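PDB 3CXB: pleckstrin homology domain-containing family M member 2 from Homo sapiens, which binds the Salmonella effector SifA through this PH domain and probably also interacts with kinesin. Local coordinates for residues B[18-23]-B[78-83]; B[67-72]-B[91-96]. All blocks are in the same frame, centred on the assembly; numbering follows the deposited sequence.

Interaction 1 (B[18-23]-B[78-83]); sequences EHWKTC and CLELSA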
loop_
_atom_site.group_PDB
_atom_site.type_symbol
_atom_site.label_atom_id
_atom_site.label_comp_id
_atom_site.label_asym_id
_atom_site.label_seq_id
_atom_site.Cartn_x
_atom_site.Cartn_y
_atom_site.Cartn_z
ATOM N N GLU B 18 -9.498 3.516 13.999
ATOM C CA GLU B 18 -8.344 4.190 13.433
ATOM C C GLU B 18 -8.717 5.008 12.212
ATOM O O GLU B 18 -9.659 4.670 11.493
ATOM N N HIS B 19 -7.976 6.085 11.972
ATOM C CA HIS B 19 -8.244 6.959 10.836
ATOM C C HIS B 19 -7.358 6.652 9.634
ATOM O O HIS B 19 -6.213 6.229 9.790
ATOM C CB HIS B 19 -8.066 8.420 11.254
ATOM C CG HIS B 19 -9.045 8.876 12.293
ATOM N ND1 HIS B 19 -10.409 8.872 12.085
ATOM C CD2 HIS B 19 -8.859 9.359 13.544
ATOM C CE1 HIS B 19 -11.019 9.333 13.163
ATOM N NE2 HIS B 19 -10.102 9.635 14.062
ATOM N N TRP B 20 -7.900 6.865 8.435
ATOM C CA TRP B 20 -7.164 6.622 7.201
ATOM C C TRP B 20 -6.510 7.890 6.685
ATOM O O TRP B 20 -7.175 8.746 6.104
ATOM C CB TRP B 20 -8.091 6.068 6.119
ATOM C CG TRP B 20 -8.514 4.660 6.360
ATOM C CD1 TRP B 20 -9.296 4.204 7.377
ATOM C CD2 TRP B 20 -8.134 3.509 5.592
ATOM N NE1 TRP B 20 -9.423 2.839 7.298
ATOM C CE2 TRP B 20 -8.721 2.389 6.218
ATOM C CE3 TRP B 20 -7.350 3.321 4.451
ATOM C CZ2 TRP B 20 -8.549 1.089 5.725
ATOM C CZ3 TRP B 20 -7.180 2.028 3.966
ATOM C CH2 TRP B 20 -7.777 0.928 4.607
ATOM N N LYS B 21 -5.205 8.004 6.903
ATOM C CA LYS B 21 -4.446 9.162 6.448
ATOM C C LYS B 21 -4.062 8.947 4.985
ATOM O O LYS B 21 -3.867 7.812 4.547
ATOM C CB LYS B 21 -3.191 9.330 7.307
ATOM C CG LYS B 21 -2.428 10.626 7.058
ATOM C CD LYS B 21 -1.359 10.848 8.130
ATOM C CE LYS B 21 -0.687 12.205 7.995
ATOM N NZ LYS B 21 0.363 12.401 9.043
ATOM N N THR B 22 -3.974 10.028 4.223
ATOM C CA THR B 22 -3.607 9.929 2.817
ATOM C C THR B 22 -2.093 9.762 2.711
ATOM O O THR B 22 -1.361 10.035 3.670
ATOM C CB THR B 22 -4.021 11.199 2.039
ATOM O OG1 THR B 22 -3.333 12.335 2.578
ATOM C CG2 THR B 22 -5.532 11.416 2.130
ATOM N N CYS B 23 -1.631 9.319 1.546
ATOM C CA CYS B 23 -0.211 9.124 1.310
ATOM C C CYS B 23 0.067 9.155 -0.191
ATOM O O CYS B 23 -0.857 9.153 -1.009
ATOM C CB CYS B 23 0.250 7.774 1.881
ATOM S SG CYS B 23 -0.202 6.280 0.889
ATOM N N CYS B 78 1.081 -5.524 8.078
ATOM C CA CYS B 78 0.866 -5.232 6.667
ATOM C C CYS B 78 0.497 -3.784 6.379
ATOM O O CYS B 78 0.064 -3.045 7.257
ATOM C CB CYS B 78 -0.240 -6.133 6.112
ATOM S SG CYS B 78 -1.945 -5.739 6.694
ATOM N N LEU B 79 0.650 -3.383 5.128
ATOM C CA LEU B 79 0.306 -2.033 4.741
ATOM C C LEU B 79 -1.143 -2.007 4.250
ATOM O O LEU B 79 -1.458 -2.580 3.215
ATOM C CB LEU B 79 1.268 -1.564 3.643
ATOM C CG LEU B 79 1.034 -0.199 2.992
ATOM C CD1 LEU B 79 0.928 0.874 4.063
ATOM C CD2 LEU B 79 2.166 0.111 2.017
ATOM N N GLU B 80 -2.037 -1.370 4.998
ATOM C CA GLU B 80 -3.434 -1.309 4.567
ATOM C C GLU B 80 -3.633 -0.086 3.682
ATOM O O GLU B 80 -3.558 1.049 4.149
ATOM C CB GLU B 80 -4.376 -1.227 5.767
ATOM C CG GLU B 80 -4.744 -2.567 6.390
ATOM C CD GLU B 80 -5.889 -3.285 5.689
ATOM O OE1 GLU B 80 -6.364 -4.306 6.239
ATOM O OE2 GLU B 80 -6.311 -2.838 4.593
ATOM N N LEU B 81 -3.880 -0.326 2.401
ATOM C CA LEU B 81 -4.078 0.762 1.459
ATOM C C LEU B 81 -5.524 0.834 0.987
ATOM O O LEU B 81 -6.298 -0.098 1.168
ATOM C CB LEU B 81 -3.151 0.586 0.252
ATOM C CG LEU B 81 -1.639 0.613 0.489
ATOM C CD1 LEU B 81 -0.904 0.285 -0.806
ATOM C CD2 LEU B 81 -1.221 1.986 0.989
ATOM N N SER B 82 -5.884 1.958 0.383
ATOM C CA SER B 82 -7.236 2.152 -0.126
ATOM C C SER B 82 -7.200 3.106 -1.306
ATOM O O SER B 82 -6.600 4.171 -1.220
ATOM C CB SER B 82 -8.143 2.726 0.958
ATOM O OG SER B 82 -9.493 2.720 0.527
ATOM N N ALA B 83 -7.828 2.717 -2.409
ATOM C CA ALA B 83 -7.857 3.557 -3.599
ATOM C C ALA B 83 -9.175 4.318 -3.639
ATOM O O ALA B 83 -9.963 4.250 -2.694
ATOM C CB ALA B 83 -7.693 2.711 -4.847
#

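Interaction 2 (B[67-72]-B[91-96]); sequences HAFQVI and EWMQHL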
loop_
_atom_site.group_PDB
_atom_site.type_symbol
_atom_site.label_atom_id
_atom_site.label_comp_id
_atom_site.label_asym_id
_atom_site.label_seq_id
_atom_site.Cartn_x
_atom_site.Cartn_y
_atom_site.Cartn_z
ATOM N N HIS B 67 -12.619 -0.274 -1.974
ATOM C CA HIS B 67 -11.383 -0.388 -2.745
ATOM C C HIS B 67 -10.133 -0.595 -1.883
ATOM O O HIS B 67 -9.072 -0.043 -2.184
ATOM C CB HIS B 67 -11.198 0.867 -3.603
ATOM C CG HIS B 67 -12.473 1.401 -4.177
ATOM N ND1 HIS B 67 -13.216 0.712 -5.111
ATOM C CD2 HIS B 67 -13.143 2.552 -3.935
ATOM C CE1 HIS B 67 -14.291 1.416 -5.420
ATOM N NE2 HIS B 67 -14.271 2.536 -4.719
ATOM N N ALA B 68 -10.245 -1.393 -0.825
ATOM C CA ALA B 68 -9.108 -1.635 0.057
ATOM C C ALA B 68 -8.312 -2.903 -0.243
ATOM O O ALA B 68 -8.873 -3.941 -0.568
ATOM C CB ALA B 68 -9.578 -1.669 1.487
ATOM N N PHE B 69 -6.993 -2.802 -0.116
ATOM C CA PHE B 69 -6.093 -3.928 -0.350
ATOM C C PHE B 69 -4.875 -3.832 0.565
ATOM O O PHE B 69 -4.589 -2.776 1.128
ATOM C CB PHE B 69 -5.649 -3.953 -1.808
ATOM C CG PHE B 69 -4.949 -2.691 -2.255
ATOM C CD1 PHE B 69 -3.556 -2.620 -2.278
ATOM C CD2 PHE B 69 -5.688 -1.592 -2.687
ATOM C CE1 PHE B 69 -2.909 -1.477 -2.731
ATOM C CE2 PHE B 69 -5.053 -0.435 -3.143
ATOM C CZ PHE B 69 -3.662 -0.373 -3.170
ATOM N N GLN B 70 -4.143 -4.928 0.707
ATOM C CA GLN B 70 -3.000 -4.914 1.593
ATOM C C GLN B 70 -1.728 -5.524 1.017
ATOM O O GLN B 70 -1.767 -6.367 0.121
ATOM C CB GLN B 70 -3.380 -5.614 2.884
ATOM C CG GLN B 70 -3.871 -7.020 2.651
ATOM C CD GLN B 70 -4.525 -7.661 3.871
ATOM O OE1 GLN B 70 -4.640 -8.885 3.941
ATOM N NE2 GLN B 70 -4.975 -6.839 4.825
ATOM N N VAL B 71 -0.596 -5.063 1.537
ATOM C CA VAL B 71 0.705 -5.554 1.127
ATOM C C VAL B 71 1.291 -6.245 2.346
ATOM O O VAL B 71 1.672 -5.578 3.298
ATOM C CB VAL B 71 1.628 -4.393 0.715
ATOM C CG1 VAL B 71 3.008 -4.914 0.347
ATOM C CG2 VAL B 71 1.030 -3.666 -0.467
ATOM N N ILE B 72 1.347 -7.576 2.320
ATOM C CA ILE B 72 1.879 -8.356 3.428
ATOM C C ILE B 72 3.383 -8.165 3.636
ATOM O O ILE B 72 4.167 -8.205 2.690
ATOM C CB ILE B 72 1.608 -9.858 3.236
ATOM C CG1 ILE B 72 0.133 -10.196 3.522
ATOM C CG2 ILE B 72 2.470 -10.637 4.209
ATOM C CD1 ILE B 72 -0.886 -9.507 2.655
ATOM N N GLU B 91 -5.646 -1.818 -10.676
ATOM C CA GLU B 91 -4.434 -1.475 -11.405
ATOM C C GLU B 91 -3.234 -1.630 -10.487
ATOM O O GLU B 91 -2.192 -2.156 -10.879
ATOM C CB GLU B 91 -4.510 -0.050 -11.926
ATOM C CG GLU B 91 -3.548 0.183 -13.065
ATOM C CD GLU B 91 -3.683 1.554 -13.668
ATOM O OE1 GLU B 91 -2.983 1.817 -14.671
ATOM O OE2 GLU B 91 -4.482 2.361 -13.137
ATOM N N TRP B 92 -3.396 -1.177 -9.252
ATOM C CA TRP B 92 -2.328 -1.287 -8.286
ATOM C C TRP B 92 -2.078 -2.749 -8.002
ATOM O O TRP B 92 -0.933 -3.220 -8.022
ATOM C CB TRP B 92 -2.699 -0.576 -6.985
ATOM C CG TRP B 92 -2.293 0.869 -6.962
ATOM C CD1 TRP B 92 -3.117 1.965 -6.897
ATOM C CD2 TRP B 92 -0.959 1.370 -6.955
ATOM N NE1 TRP B 92 -2.373 3.115 -6.843
ATOM C CE2 TRP B 92 -1.043 2.779 -6.879
ATOM C CE3 TRP B 92 0.301 0.767 -7.005
ATOM C CZ2 TRP B 92 0.088 3.594 -6.848
ATOM C CZ3 TRP B 92 1.423 1.573 -6.976
ATOM C CH2 TRP B 92 1.310 2.975 -6.898
ATOM N N MET B 93 -3.168 -3.464 -7.742
ATOM C CA MET B 93 -3.095 -4.874 -7.418
ATOM C C MET B 93 -2.286 -5.631 -8.451
ATOM O O MET B 93 -1.374 -6.382 -8.112
ATOM C CB MET B 93 -4.500 -5.466 -7.324
ATOM C CG MET B 93 -4.583 -6.738 -6.504
ATOM S SD MET B 93 -4.577 -6.447 -4.727
ATOM C CE MET B 93 -2.889 -6.269 -4.352
ATOM N N GLN B 94 -2.609 -5.418 -9.716
ATOM C CA GLN B 94 -1.925 -6.121 -10.791
ATOM C C GLN B 94 -0.436 -5.802 -10.852
ATOM O O GLN B 94 0.379 -6.684 -11.110
ATOM C CB GLN B 94 -2.595 -5.778 -12.114
ATOM C CG GLN B 94 -1.992 -6.433 -13.339
ATOM C CD GLN B 94 -2.688 -5.970 -14.604
ATOM O OE1 GLN B 94 -3.882 -6.214 -14.788
ATOM N NE2 GLN B 94 -1.950 -5.286 -15.479
ATOM N N HIS B 95 -0.085 -4.541 -10.618
ATOM C CA HIS B 95 1.319 -4.150 -10.654
ATOM C C HIS B 95 2.071 -4.744 -9.469
ATOM O O HIS B 95 3.095 -5.384 -9.635
ATOM C CB HIS B 95 1.473 -2.613 -10.652
ATOM C CG HIS B 95 1.219 -1.969 -11.984
ATOM N ND1 HIS B 95 1.832 -2.388 -13.148
ATOM C CD2 HIS B 95 0.438 -0.916 -12.329
ATOM C CE1 HIS B 95 1.439 -1.624 -14.151
ATOM N NE2 HIS B 95 0.594 -0.724 -13.682
ATOM N N LEU B 96 1.545 -4.534 -8.276
ATOM C CA LEU B 96 2.181 -5.040 -7.073
ATOM C C LEU B 96 2.367 -6.555 -7.046
ATOM O O LEU B 96 3.410 -7.049 -6.632
ATOM C CB LEU B 96 1.372 -4.604 -5.856
ATOM C CG LEU B 96 1.357 -3.093 -5.635
ATOM C CD1 LEU B 96 0.368 -2.724 -4.548
ATOM C CD2 LEU B 96 2.766 -2.648 -5.274
#

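Interaction 1 (B[18-23]-B[78-83])
W20 lies against the backbone of E80 and L81 and against CB of S82 on the outer side of a PH-domain sheet. It stands just before strand 21-28, and strand 79-82 is two places away in that sheet. Strand 2-8 runs between the two, pairing through its backbone with K21 and C23. The contact therefore bridges over a strand. The nearest CA atoms, those of W20 and S82, are 8.6 Å apart.

From CB of W20 the side chain turns toward 78-83. Its CG is anti to the carbonyl carbon (chi1 -72°), which directs the indole to that strand with its six-membered ring leading. CB of S82 sits by both CE3 and CZ3 of this ring, 3.6 Å from CE3. CZ3 makes the closest contacts, and the carbonyl carbon of L81 lies at the ring edge, near its plane, 3.6 Å from CZ3. At the next position CH2 is 3.9 Å from O of L81. CH2 is also 4.0 Å from OE2 of E80. That carboxylate does not lie flat on the indole, as the two planes are 71° apart. The chain of E80 bends at chi2 (-83°), and OE1 of the same carboxylate makes a long, weak ion pair with R65. K9 and R65 also touch the indole.

Deeper in the fold, on the other side of the sheet, C23 and L81 make a looser apolar contact. L81 points away from 18-23 there and packs on L6 and F69. The sulfur SG of C23 comes to 4.4 Å from CD2 of L81.

Interaction 2 (B[67-72]-B[91-96])
Strand 68-72 and helix 91-96 run nearly parallel, with their axes 10.0 Å apart at closest approach and 18° between their directions; the F69 and M93 CA atoms are 7.7 Å apart. This is the PH-domain arrangement of a C-terminal helix packed over the open end of a bent antiparallel sheet. The contact is buried and apolar.

F69 is the centre of it. Its CG sits between the backbone N and the carbonyl carbon (chi1 58°), and the ring extends toward the helix. At the far end of the ring, CZ meets CB of W92 at 3.9 Å. The indole then leads away to V25 and L27 of strand 21-28, and it also takes a cation-pi contact from K2. The phenyl ring and the five-membered ring of W92 are near parallel, but they are slid apart and barely overlap.

M93 comes in beside the root of F69. Its chain bends at chi2 and chi3 and brings SD to 4.0 Å from CB of F69. This is a Met-aromatic contact with an oblique approach: SD is 5.3 Å from the ring centroid.

One turn along the helix from W92, L96 reaches in with its CD1 branch. The side chains of L96 and F69 cross at about a right angle. CD1 touches both F69 and V71, at 3.9 Å from F69 CE1 and 4.2 Å from V71 CG2.

Interaction 1 and interaction 2 have centres 12 Å apart in the same PH domain. Along the chain the order is 18-23, 67-72, 78-83, 91-96, so the two contacts alternate. Strands 68-73 and 79-82 are consecutive in sequence and adjacent in the sheet, and they join the contacts directly. L81 N lies 2.9 Å from F69 O and L79 N lies 3.0 Å from V71 O, both probable hydrogen bonds. Interaction 1 packs W20, just ahead of strand 21-28, and C23 within it against strand 79-82, across strand 2-8. Interaction 2 packs helix 86-100 on strand 68-73. Together they connect the sheet's early strands, its late strands and the C-terminal helix.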